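Local coordinates for protein exodeoxyribonuclease III (Neisseria meningitidis, PDB 2JC4) that probably degrades double-stranded DNA from its 3' end as a metal-dependent exonuclease in DNA repair, at residues V31-K36 / N63-V68. Sequence-based numbering, arbitrary orientation.
Sequences VLQELK and NGVAIV. With MG (magnesium ion), chain B.
L35 packs along the backbone of G64 and V65: its CG is 3.5 Å from the G64 carbonyl carbon, CD1 rests against the peptide N of V65, and CD2 reaches the methyl of A66 at 4.0 Å. With CG anti to its own carbonyl carbon (chi1 -56°), the isobutyl group runs back along the strand it covers. The absence of a side chain at G64 lets L35 CB come within 4.0 Å of G64 CA. On the same face L32 CB lies beside A66 CB across the strand pair (4.3 Å), while V31 and I67 run alongside each other on the opposite face, CG1 to CG1 at 4.0 Å.

Strands 29-33 and 65-69 are antiparallel neighbours in one of the two sheets of the DNase I-like sandwich, and L32 and A66 exchange both backbone hydrogen bonds. Past Q33 the pairing gives way to a turn gripped by two carbonyls: L35 N meets G64 O from above the carbonyl plane (3.1 Å), and K36 N binds N63 O almost straight (169°).

E34 CB leaves this turn pointing away from the neighbouring strand, and the extended chain beyond it carries the carboxylate to the metal. E34 OE1 binds magnesium at 2.4 Å, N9 OD1 is the other protein ligand, and four waters complete six-fold coordination; E34 OE2 accepts hydrogen bonds from water 1 and N7 ND2. At the end of its extended chain, K36 NZ hydrogen-bonds N9 OD1 and metal-bound water 2 (2.8 Å).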
loop_
_atom_site.group_PDB
_atom_site.type_symbol
_atom_site.label_atom_id
_atom_site.label_comp_id
_atom_site.label_asym_id
_atom_site.label_seq_id
_atom_site.Cartn_x
_atom_site.Cartn_y
_atom_site.Cartn_z
ATOM N N VAL A 31 -2.447 7.216 -2.224
ATOM C CA VAL A 31 -3.136 6.432 -1.196
ATOM C C VAL A 31 -2.204 6.256 0.014
ATOM O O VAL A 31 -0.980 6.094 -0.166
ATOM C CB VAL A 31 -3.696 5.111 -1.752
ATOM C CG1 VAL A 31 -4.486 5.325 -3.061
ATOM C CG2 VAL A 31 -2.609 4.031 -1.959
ATOM N N LEU A 32 -2.796 6.277 1.212
ATOM C CA LEU A 32 -2.085 6.290 2.476
ATOM C C LEU A 32 -2.534 5.158 3.368
ATOM O O LEU A 32 -3.724 4.791 3.361
ATOM C CB LEU A 32 -2.352 7.621 3.253
ATOM C CG LEU A 32 -2.115 8.888 2.439
ATOM C CD1 LEU A 32 -2.504 10.122 3.255
ATOM C CD2 LEU A 32 -0.635 8.953 2.100
ATOM N N GLN A 33 -1.568 4.607 4.117
ATOM C CA GLN A 33 -1.820 3.637 5.189
ATOM C C GLN A 33 -1.196 4.126 6.523
ATOM O O GLN A 33 -0.227 4.902 6.545
ATOM C CB GLN A 33 -1.245 2.256 4.840
ATOM C CG GLN A 33 -1.669 1.738 3.472
ATOM C CD GLN A 33 -0.736 2.236 2.370
ATOM O OE1 GLN A 33 0.463 2.348 2.560
ATOM N NE2 GLN A 33 -1.301 2.542 1.217
ATOM N N GLU A 34 -1.729 3.593 7.620
ATOM C CA GLU A 34 -1.320 3.935 8.973
ATOM C C GLU A 34 -1.571 5.403 9.240
ATOM O O GLU A 34 -0.697 6.135 9.742
ATOM C CB GLU A 34 0.127 3.513 9.274
ATOM C CG GLU A 34 0.278 2.015 9.365
ATOM C CD GLU A 34 1.581 1.593 10.019
ATOM O OE1 GLU A 34 2.126 2.326 10.884
ATOM O OE2 GLU A 34 2.066 0.516 9.652
ATOM N N LEU A 35 -2.794 5.837 8.943
ATOM C CA LEU A 35 -3.195 7.189 9.386
ATOM C C LEU A 35 -2.988 7.331 10.892
ATOM O O LEU A 35 -2.498 8.365 11.358
ATOM C CB LEU A 35 -4.659 7.451 9.082
ATOM C CG LEU A 35 -5.090 7.292 7.643
ATOM C CD1 LEU A 35 -6.595 7.635 7.628
ATOM C CD2 LEU A 35 -4.293 8.231 6.704
ATOM N N LYS A 36 -3.341 6.282 11.645
ATOM C CA LYS A 36 -3.287 6.325 13.116
ATOM C C LYS A 36 -4.047 7.521 13.684
ATOM O O LYS A 36 -3.597 8.191 14.616
ATOM C CB LYS A 36 -1.840 6.317 13.603
ATOM C CG LYS A 36 -1.097 5.007 13.332
ATOM C CD LYS A 36 0.304 5.065 13.981
ATOM C CE LYS A 36 1.170 3.875 13.635
ATOM N NZ LYS A 36 2.444 3.958 14.378
ATOM N N ASN A 63 -3.881 1.555 12.487
ATOM C CA ASN A 63 -4.419 1.307 11.138
ATOM C C ASN A 63 -4.805 2.631 10.448
ATOM O O ASN A 63 -4.107 3.627 10.624
ATOM C CB ASN A 63 -5.611 0.331 11.197
ATOM C CG ASN A 63 -5.270 -0.981 11.871
ATOM O OD1 ASN A 63 -4.221 -1.565 11.635
ATOM N ND2 ASN A 63 -6.168 -1.455 12.709
ATOM N N GLY A 64 -5.889 2.641 9.686
ATOM C CA GLY A 64 -6.338 3.862 8.970
ATOM C C GLY A 64 -5.790 3.912 7.572
ATOM O O GLY A 64 -4.568 3.758 7.381
ATOM N N VAL A 65 -6.692 4.121 6.589
ATOM C CA VAL A 65 -6.348 4.182 5.156
ATOM C C VAL A 65 -7.061 5.380 4.485
ATOM O O VAL A 65 -8.186 5.748 4.883
ATOM C CB VAL A 65 -6.726 2.854 4.397
ATOM C CG1 VAL A 65 -5.741 1.756 4.714
ATOM C CG2 VAL A 65 -8.174 2.379 4.746
ATOM N N ALA A 66 -6.422 6.010 3.516
ATOM C CA ALA A 66 -7.052 7.152 2.844
ATOM C C ALA A 66 -6.728 7.133 1.367
ATOM O O ALA A 66 -5.718 6.576 0.983
ATOM C CB ALA A 66 -6.563 8.480 3.477
ATOM N N ILE A 67 -7.587 7.751 0.554
ATOM C CA ILE A 67 -7.330 7.979 -0.886
ATOM C C ILE A 67 -7.437 9.481 -1.140
ATOM O O ILE A 67 -8.435 10.115 -0.773
ATOM C CB ILE A 67 -8.303 7.227 -1.812
ATOM C CG1 ILE A 67 -8.165 5.708 -1.636
ATOM C CG2 ILE A 67 -8.072 7.639 -3.250
ATOM C CD1 ILE A 67 -9.286 4.903 -2.259
ATOM N N VAL A 68 -6.401 10.039 -1.736
ATOM C CA VAL A 68 -6.325 11.503 -1.910
ATOM C C VAL A 68 -6.096 11.750 -3.394
ATOM O O VAL A 68 -5.198 11.142 -3.983
ATOM C CB VAL A 68 -5.167 12.082 -1.093
ATOM C CG1 VAL A 68 -5.091 13.588 -1.276
ATOM C CG2 VAL A 68 -5.276 11.682 0.394
HETATM MG MG MG B . 4.280 1.931 11.747
HETATM O O HOH W 1 4.068 -0.134 11.039
HETATM O O HOH W 2 3.441 1.395 13.708
HETATM O O HOH W 3 6.387 1.579 12.312
HETATM O O HOH W 4 4.783 2.280 9.602
#